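Local coordinates for protein cleavage and polyadenylation specificity factor 100 KD subunit (Methanosarcina mazei, PDB 2XR1) that probably terminates transcription genome-wide as a dimeric, zinc-dependent ribonuclease that cuts nascent RNA emerging from RNA polymerase and then degrades the released transcript, at residues H245-H250 / T353-Y358; H332-A337 / R362-A367. All coordinates share one frame; numbering follows the deposited sequence.

Interaction 1: residues H245-H250 / T353-Y358. With ZN (zinc ion), chain E; ZN (zinc ion), chain F.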
loop_
_atom_site.group_PDB
_atom_site.type_symbol
_atom_site.label_atom_id
_atom_site.label_comp_id
_atom_site.label_asym_id
_atom_site.label_seq_id
_atom_site.Cartn_x
_atom_site.Cartn_y
_atom_site.Cartn_z
ATOM N N HIS B 245 13.311 8.459 -17.865
ATOM C CA HIS B 245 13.967 8.484 -19.166
ATOM C C HIS B 245 13.070 7.781 -20.173
ATOM O O HIS B 245 12.062 7.203 -19.802
ATOM C CB HIS B 245 15.385 7.867 -19.151
ATOM C CG HIS B 245 15.433 6.404 -18.842
ATOM N ND1 HIS B 245 15.170 5.891 -17.586
ATOM C CD2 HIS B 245 15.761 5.341 -19.619
ATOM C CE1 HIS B 245 15.324 4.576 -17.614
ATOM N NE2 HIS B 245 15.706 4.219 -18.827
ATOM N N ALA B 246 13.452 7.843 -21.444
ATOM C CA ALA B 246 12.534 7.521 -22.530
ATOM C C ALA B 246 12.334 6.061 -22.787
ATOM O O ALA B 246 11.494 5.723 -23.578
ATOM C CB ALA B 246 12.976 8.189 -23.816
ATOM N N HIS B 247 13.075 5.182 -22.118
ATOM C CA HIS B 247 12.958 3.759 -22.410
ATOM C C HIS B 247 11.533 3.242 -22.183
ATOM O O HIS B 247 10.875 3.604 -21.217
ATOM C CB HIS B 247 13.964 2.944 -21.621
ATOM C CG HIS B 247 15.343 2.938 -22.201
ATOM N ND1 HIS B 247 16.470 2.824 -21.417
ATOM C CD2 HIS B 247 15.773 2.993 -23.477
ATOM C CE1 HIS B 247 17.537 2.819 -22.193
ATOM N NE2 HIS B 247 17.141 2.926 -23.445
ATOM N N LEU B 248 11.080 2.398 -23.099
ATOM C CA LEU B 248 9.752 1.826 -23.017
ATOM C C LEU B 248 9.447 1.211 -21.654
ATOM O O LEU B 248 8.364 1.404 -21.143
ATOM C CB LEU B 248 9.510 0.839 -24.158
ATOM C CG LEU B 248 8.949 1.594 -25.370
ATOM C CD1 LEU B 248 9.074 0.797 -26.641
ATOM C CD2 LEU B 248 7.502 2.087 -25.128
ATOM N N ASP B 249 10.427 0.543 -21.042
ATOM C CA ASP B 249 10.239 -0.122 -19.757
ATOM C C ASP B 249 10.101 0.893 -18.647
ATOM O O ASP B 249 10.096 0.493 -17.510
ATOM C CB ASP B 249 11.385 -1.139 -19.466
ATOM C CG ASP B 249 12.787 -0.472 -19.259
ATOM O OD1 ASP B 249 13.244 0.229 -20.191
ATOM O OD2 ASP B 249 13.469 -0.646 -18.199
ATOM N N HIS B 250 10.057 2.194 -18.967
ATOM C CA HIS B 250 9.796 3.253 -17.978
ATOM C C HIS B 250 8.663 4.278 -18.288
ATOM O O HIS B 250 8.171 4.961 -17.370
ATOM C CB HIS B 250 11.068 4.037 -17.735
ATOM C CG HIS B 250 12.182 3.207 -17.187
ATOM N ND1 HIS B 250 12.540 3.207 -15.853
ATOM C CD2 HIS B 250 13.002 2.330 -17.797
ATOM C CE1 HIS B 250 13.535 2.358 -15.679
ATOM N NE2 HIS B 250 13.831 1.805 -16.837
ATOM N N THR B 353 16.859 6.985 -8.650
ATOM C CA THR B 353 17.946 7.128 -9.615
ATOM C C THR B 353 17.471 6.915 -11.008
ATOM O O THR B 353 18.067 7.448 -11.935
ATOM C CB THR B 353 19.115 6.118 -9.381
ATOM O OG1 THR B 353 18.600 4.805 -9.506
ATOM C CG2 THR B 353 19.742 6.267 -7.994
ATOM N N GLY B 354 16.408 6.149 -11.201
ATOM C CA GLY B 354 16.085 5.635 -12.554
ATOM C C GLY B 354 17.281 4.772 -12.964
ATOM O O GLY B 354 18.011 4.260 -12.091
ATOM N N ASP B 355 17.474 4.610 -14.272
ATOM C CA ASP B 355 18.621 3.918 -14.813
ATOM C C ASP B 355 19.756 4.964 -14.886
ATOM O O ASP B 355 19.501 6.119 -15.237
ATOM C CB ASP B 355 18.291 3.343 -16.184
ATOM C CG ASP B 355 17.228 2.199 -16.143
ATOM O OD1 ASP B 355 16.859 1.841 -14.992
ATOM O OD2 ASP B 355 16.783 1.681 -17.237
ATOM N N TYR B 356 20.979 4.596 -14.509
ATOM C CA TYR B 356 22.069 5.520 -14.523
ATOM C C TYR B 356 23.395 4.877 -14.784
ATOM O O TYR B 356 23.537 3.672 -14.600
ATOM C CB TYR B 356 22.158 6.244 -13.201
ATOM C CG TYR B 356 22.492 5.422 -11.993
ATOM C CD1 TYR B 356 21.483 4.803 -11.241
ATOM C CD2 TYR B 356 23.802 5.338 -11.533
ATOM C CE1 TYR B 356 21.795 4.075 -10.101
ATOM C CE2 TYR B 356 24.143 4.638 -10.391
ATOM C CZ TYR B 356 23.138 3.995 -9.678
ATOM O OH TYR B 356 23.452 3.303 -8.536
ATOM N N LYS B 357 24.379 5.692 -15.174
ATOM C CA LYS B 357 25.749 5.245 -15.327
ATOM C C LYS B 357 26.727 6.220 -14.691
ATOM O O LYS B 357 26.956 7.322 -15.194
ATOM C CB LYS B 357 26.101 5.050 -16.802
ATOM C CG LYS B 357 27.469 4.402 -17.002
ATOM C CD LYS B 357 27.523 3.489 -18.246
ATOM C CE LYS B 357 28.910 2.866 -18.528
ATOM N NZ LYS B 357 29.221 1.672 -17.686
ATOM N N TYR B 358 27.349 5.760 -13.611
ATOM C CA TYR B 358 28.325 6.536 -12.870
ATOM C C TYR B 358 29.665 6.446 -13.500
ATOM O O TYR B 358 30.557 5.899 -12.930
ATOM C CB TYR B 358 28.378 6.039 -11.424
ATOM C CG TYR B 358 29.111 6.937 -10.460
ATOM C CD1 TYR B 358 28.950 8.312 -10.501
ATOM C CD2 TYR B 358 29.936 6.404 -9.471
ATOM C CE1 TYR B 358 29.619 9.122 -9.630
ATOM C CE2 TYR B 358 30.591 7.213 -8.576
ATOM C CZ TYR B 358 30.427 8.576 -8.672
ATOM O OH TYR B 358 31.036 9.419 -7.816
HETATM ZN ZN ZN E . 16.749 2.399 -19.454
HETATM ZN ZN ZN F . 15.206 0.320 -17.525
#

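Interaction 2: residues H332-A337 / R362-A367. With ZN (zinc ion), chain E.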
loop_
_atom_site.group_PDB
_atom_site.type_symbol
_atom_site.label_atom_id
_atom_site.label_comp_id
_atom_site.label_asym_id
_atom_site.label_seq_id
_atom_site.Cartn_x
_atom_site.Cartn_y
_atom_site.Cartn_z
ATOM N N HIS B 332 22.606 7.781 -18.600
ATOM C CA HIS B 332 22.133 6.510 -19.150
ATOM C C HIS B 332 21.800 6.681 -20.629
ATOM O O HIS B 332 22.374 6.021 -21.467
ATOM C CB HIS B 332 20.928 6.066 -18.331
ATOM C CG HIS B 332 20.229 4.840 -18.835
ATOM N ND1 HIS B 332 20.838 3.610 -18.910
ATOM C CD2 HIS B 332 18.940 4.646 -19.202
ATOM C CE1 HIS B 332 19.955 2.710 -19.310
ATOM N NE2 HIS B 332 18.794 3.312 -19.495
ATOM N N ILE B 333 20.842 7.544 -20.949
ATOM C CA ILE B 333 20.530 7.877 -22.327
ATOM C C ILE B 333 20.224 9.345 -22.364
ATOM O O ILE B 333 20.127 9.962 -21.316
ATOM C CB ILE B 333 19.358 7.096 -22.930
ATOM C CG1 ILE B 333 18.051 7.362 -22.205
ATOM C CG2 ILE B 333 19.658 5.681 -22.984
ATOM C CD1 ILE B 333 16.772 6.774 -22.943
ATOM N N LEU B 334 20.104 9.881 -23.569
ATOM C CA LEU B 334 19.833 11.269 -23.798
ATOM C C LEU B 334 18.682 11.687 -22.985
ATOM O O LEU B 334 17.584 11.255 -23.227
ATOM C CB LEU B 334 19.524 11.529 -25.290
ATOM C CG LEU B 334 19.311 12.982 -25.712
ATOM C CD1 LEU B 334 20.563 13.846 -25.493
ATOM C CD2 LEU B 334 18.844 13.019 -27.152
ATOM N N GLY B 335 18.929 12.549 -22.015
ATOM C CA GLY B 335 17.854 13.165 -21.229
ATOM C C GLY B 335 17.528 12.411 -19.984
ATOM O O GLY B 335 16.624 12.817 -19.273
ATOM N N SER B 336 18.242 11.319 -19.722
ATOM C CA SER B 336 17.967 10.482 -18.535
ATOM C C SER B 336 18.187 11.286 -17.270
ATOM O O SER B 336 19.114 12.068 -17.151
ATOM C CB SER B 336 18.817 9.203 -18.506
ATOM O OG SER B 336 20.235 9.427 -18.333
ATOM N N ALA B 337 17.316 11.122 -16.314
ATOM C CA ALA B 337 17.399 11.957 -15.130
ATOM C C ALA B 337 17.440 11.120 -13.890
ATOM O O ALA B 337 17.006 9.994 -13.854
ATOM C CB ALA B 337 16.259 12.955 -15.072
ATOM N N ARG B 362 31.151 8.127 -23.997
ATOM C CA ARG B 362 31.339 8.924 -25.180
ATOM C C ARG B 362 30.268 10.005 -25.320
ATOM O O ARG B 362 30.547 11.059 -25.859
ATOM C CB ARG B 362 31.381 8.056 -26.461
ATOM C CG ARG B 362 32.488 7.011 -26.516
ATOM C CD ARG B 362 33.848 7.613 -26.308
ATOM N NE ARG B 362 34.165 8.397 -27.471
ATOM C CZ ARG B 362 34.761 7.905 -28.547
ATOM N NH1 ARG B 362 35.149 6.625 -28.577
ATOM N NH2 ARG B 362 34.996 8.697 -29.591
ATOM N N LEU B 363 29.049 9.744 -24.866
ATOM C CA LEU B 363 27.928 10.665 -25.081
ATOM C C LEU B 363 27.624 11.559 -23.878
ATOM O O LEU B 363 27.264 12.732 -24.042
ATOM C CB LEU B 363 26.646 9.898 -25.435
ATOM C CG LEU B 363 26.466 9.260 -26.815
ATOM C CD1 LEU B 363 25.210 8.439 -26.768
ATOM C CD2 LEU B 363 26.328 10.290 -27.884
ATOM N N PHE B 364 27.747 11.014 -22.681
ATOM C CA PHE B 364 27.215 11.676 -21.488
ATOM C C PHE B 364 28.217 11.845 -20.344
ATOM O O PHE B 364 29.311 11.275 -20.372
ATOM C CB PHE B 364 26.044 10.880 -20.976
ATOM C CG PHE B 364 25.032 10.555 -22.032
ATOM C CD1 PHE B 364 24.317 11.582 -22.671
ATOM C CD2 PHE B 364 24.760 9.214 -22.370
ATOM C CE1 PHE B 364 23.363 11.271 -23.626
ATOM C CE2 PHE B 364 23.816 8.907 -23.344
ATOM C CZ PHE B 364 23.112 9.931 -23.965
ATOM N N ASP B 365 27.850 12.671 -19.375
ATOM C CA ASP B 365 28.661 12.862 -18.174
ATOM C C ASP B 365 28.172 11.853 -17.142
ATOM O O ASP B 365 27.112 11.275 -17.303
ATOM C CB ASP B 365 28.512 14.274 -17.626
ATOM C CG ASP B 365 29.004 15.347 -18.590
ATOM O OD1 ASP B 365 30.236 15.384 -18.925
ATOM O OD2 ASP B 365 28.131 16.188 -18.996
ATOM N N PRO B 366 28.950 11.643 -16.077
ATOM C CA PRO B 366 28.549 10.655 -15.081
ATOM C C PRO B 366 27.287 11.030 -14.381
ATOM O O PRO B 366 26.998 12.204 -14.259
ATOM C CB PRO B 366 29.700 10.678 -14.049
ATOM C CG PRO B 366 30.848 11.475 -14.659
ATOM C CD PRO B 366 30.278 12.270 -15.802
ATOM N N ALA B 367 26.532 10.031 -13.947
ATOM C CA ALA B 367 25.380 10.224 -13.116
ATOM C C ALA B 367 25.789 11.128 -11.963
ATOM O O ALA B 367 26.945 11.072 -11.513
ATOM C CB ALA B 367 24.880 8.847 -12.613
HETATM ZN ZN ZN E . 16.749 2.399 -19.454
#

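Interaction 1: residues H245-H250 / T353-Y358
The carboxylate of Asp355 reaches in among the imidazoles of 245-250 and sets one oxygen, OD2, between two zinc ions. That oxygen bridges them, with OD2 lying 2.3 Å from the zinc of chain E and 2.1 Å from the zinc of chain F. Its partner OD1, at 3.4 Å, stays outside the shell of the chain F zinc and runs past CE1 of His250, whose ring stands almost perpendicular to the carboxylate (89°). The opposing segment carries the HxHxDH signature of the metallo-beta-lactamase superfamily, a loop that turns into helix 248-251 with His247 as N-cap. Its first pair of histidines serves the chain E zinc, His245 through NE2 and His247 through ND1 (2.0 Å). Asp249 OD2 and His250 NE2 (each 2.1 Å) take the chain F zinc. With chi1 at 65°, His245 has CG between its own backbone N and carbonyl carbon, which carries CE1 over the centre of one face of the His250 ring and brings the ring near Asp355 CB. Asp249 comes to the metals from the direction opposite to Asp355, both carboxylates binding the chain F zinc through OD2. Second-shell Asp212 accepts a hydrogen bond from His250 ND1 and fixes the rotation of that ring, while His332 and His607 supply the remaining protein ligands of the chain E and chain F zincs, respectively.

Interaction 2: residues H332-A337 / R362-A367
In the zinc-bearing loop between strands 323-329 and 337-343 of the metallo-beta-lactamase domain, the backbone from His332 to Leu334 rests against the aromatic ring of Phe364. The ring arrives with its far end first: Phe364 CZ is 3.4 Å from Ile333 C, and Phe364 CE2 is 3.7 Å from His332 O. Ile333 O lies over one face, offset toward the rim, and Leu363 CB covers the centre of the opposite face, so the phenyl lies between the loop and its own preceding residue. Leu334 adds the side-chain part of the contact, its CB 4.1 Å from Phe364 CZ. With CG anti to the backbone N (chi1 -176°), the rest of that leucine continues to Ile457 and His458 of helix 451-460 and to Leu275 of helix 270-290, a seam where the beta-CASP region meets the metallo-beta-lactamase core. Within the loop, Ile333 to Ser336 form a type II beta turn, closed by Ser336 N to Ile333 O (2.8 Å), with Gly335 taking the positive phi of its third position. Ser336 OG reaches back to accept the backbone N-H of His332 (2.9 Å, 154° at the hydrogen). On the side turned from Phe364, His332 binds the chain E zinc through NE2 at 2.2 Å; Gly582 O takes its ND1-H, and Ile333 CG2 lies over one face of the imidazole.

Overall arrangement
The four segments alternate along the chain, and the two contacts, with centres about 10 Å apart, share the zinc of chain E: 245-250 and 353-358 give it three ligands and 332-337 the fourth. The second zinc, 3.2 Å from the first (ZN of chain E to ZN of chain F), belongs to interaction 1 and His607; the nearest atom of the His332 side chain is about 5 Å from that second zinc. Interaction 2 thus forms the layer behind one wall of the dinuclear site, Phe364 backing the loop whose histidine points inward. The segments are also tied by backbone, since Lys357 O lies 3.0 Å from Ala367 N, a probable hydrogen bond between 353-358 and 362-367.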